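Local coordinates for protein bifunctional endomannanase/endoglucanase (Caldanaerobius polysaccharolyticus, PDB 3W0K) that probably hydrolyses beta-linked mannan and glucan chains as a family 5 glycoside hydrolase with a beta/alpha-barrel fold, at residues Glu97-Asn100 with Arg106-Asp109. Sequence-based numbering, arbitrary orientation.
Sequences ERDN and RAQD
Asp99 is the centre of a salt-bridge network with Arg98 and Arg106. It lies in the loop that links strand 78-83 of the (beta/alpha)8 barrel to helix 105-121, and ties that loop to the first turn of the helix. The CB of Asp99 packs on the CB of Ala107 at 3.7 Å. With chi1 at -52°, CG of Asp99 stands anti to the carbonyl carbon, and the carboxylate reaches both arginines. OD1 takes three N-H groups. Arg106 NE, 2.7 Å from Asp99 OD1, and Arg106 NH2 both give it weak, bent bonds. The third donor, Arg98 NE, comes from above the carboxylate plane, 2.9 Å from Asp99 OD1. The two groups of the Asp99-Arg106 pair are nearly perpendicular, their planes 88° apart. Arg106 reaches in from the helix with its chain extended from CG to NE, and its CG lies 3.7 Å from Asp99 OD2. Arg98 instead grips the carboxylate side-on, one nitrogen to each oxygen. The two guanidinium groups come close, with Arg98 NH2 3.9 Å from Arg106 NE, and the shared carboxylate probably offsets their like charges. Tyr54 OH also hydrogen-bonds to Asp99 OD2, joining a second loop to the site. If Asp99 were an alanine, both arginines would probably lose their shared counter-charge, and Tyr54 would lose this bond. At the carboxylate tip, OD2 of Asp99 uses its syn lone pair to accept Arg98 NH2 at 2.9 Å, with an N-H...O angle of 159°.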
loop_
_atom_site.group_PDB
_atom_site.type_symbol
_atom_site.label_atom_id
_atom_site.label_comp_id
_atom_site.label_asym_id
_atom_site.label_seq_id
_atom_site.Cartn_x
_atom_site.Cartn_y
_atom_site.Cartn_z
ATOM N N GLU A 97 13.203 -14.989 3.196
ATOM C CA GLU A 97 12.388 -15.663 4.203
ATOM C C GLU A 97 12.780 -17.127 4.305
ATOM O O GLU A 97 13.239 -17.729 3.332
ATOM C CB GLU A 97 10.901 -15.583 3.844
ATOM C CG GLU A 97 10.291 -14.196 3.974
ATOM C CD GLU A 97 10.408 -13.641 5.381
ATOM O OE1 GLU A 97 10.018 -14.339 6.341
ATOM O OE2 GLU A 97 10.914 -12.517 5.533
ATOM N N ARG A 98 12.610 -17.692 5.495
ATOM C CA ARG A 98 12.907 -19.104 5.720
ATOM C C ARG A 98 11.699 -19.925 5.273
ATOM O O ARG A 98 11.834 -20.922 4.562
ATOM C CB ARG A 98 13.153 -19.364 7.210
ATOM C CG ARG A 98 13.467 -20.816 7.549
ATOM C CD ARG A 98 13.416 -21.070 9.051
ATOM N NE ARG A 98 12.049 -20.985 9.564
ATOM C CZ ARG A 98 11.719 -21.008 10.852
ATOM N NH1 ARG A 98 12.658 -21.110 11.786
ATOM N NH2 ARG A 98 10.442 -20.937 11.204
ATOM N N ASP A 99 10.518 -19.459 5.665
ATOM C CA ASP A 99 9.258 -20.132 5.370
ATOM C C ASP A 99 8.465 -19.506 4.233
ATOM O O ASP A 99 8.803 -18.430 3.738
ATOM C CB ASP A 99 8.368 -20.113 6.616
ATOM C CG ASP A 99 9.068 -20.641 7.848
ATOM O OD1 ASP A 99 9.930 -21.532 7.712
ATOM O OD2 ASP A 99 8.742 -20.169 8.956
ATOM N N ASN A 100 7.397 -20.201 3.847
ATOM C CA ASN A 100 6.478 -19.746 2.811
ATOM C C ASN A 100 5.101 -19.617 3.456
ATOM O O ASN A 100 4.428 -20.614 3.725
ATOM C CB ASN A 100 6.405 -20.739 1.649
ATOM C CG ASN A 100 5.338 -20.364 0.634
ATOM O OD1 ASN A 100 4.811 -19.249 0.652
ATOM N ND2 ASN A 100 4.992 -21.302 -0.238
ATOM N N ARG A 106 3.655 -23.294 10.175
ATOM C CA ARG A 106 4.455 -22.540 11.139
ATOM C C ARG A 106 4.483 -21.040 10.836
ATOM O O ARG A 106 4.439 -20.215 11.753
ATOM C CB ARG A 106 5.874 -23.118 11.253
ATOM C CG ARG A 106 6.694 -23.057 9.973
ATOM C CD ARG A 106 7.983 -23.861 10.098
ATOM N NE ARG A 106 8.831 -23.713 8.916
ATOM C CZ ARG A 106 8.730 -24.443 7.804
ATOM N NH1 ARG A 106 7.813 -25.401 7.701
ATOM N NH2 ARG A 106 9.541 -24.194 6.778
ATOM N N ALA A 107 4.517 -20.687 9.551
ATOM C CA ALA A 107 4.533 -19.279 9.154
ATOM C C ALA A 107 3.143 -18.682 9.319
ATOM O O ALA A 107 2.999 -17.530 9.735
ATOM C CB ALA A 107 5.009 -19.136 7.714
ATOM N N GLN A 108 2.126 -19.473 8.992
ATOM C CA GLN A 108 0.747 -19.027 9.119
ATOM C C GLN A 108 0.419 -18.792 10.583
ATOM O O GLN A 108 -0.237 -17.809 10.918
ATOM C CB GLN A 108 -0.200 -20.044 8.486
ATOM C CG GLN A 108 -0.049 -20.083 6.972
ATOM C CD GLN A 108 -0.723 -21.269 6.321
ATOM O OE1 GLN A 108 -1.316 -22.118 6.994
ATOM N NE2 GLN A 108 -0.611 -21.351 5.000
ATOM N N ASP A 109 0.911 -19.671 11.457
ATOM C CA ASP A 109 0.677 -19.511 12.891
ATOM C C ASP A 109 1.364 -18.243 13.393
ATOM O O ASP A 109 0.806 -17.511 14.212
ATOM C CB ASP A 109 1.192 -20.727 13.673
ATOM C CG ASP A 109 0.317 -21.960 13.498
ATOM O OD1 ASP A 109 -0.802 -21.852 12.952
ATOM O OD2 ASP A 109 0.756 -23.051 13.922
#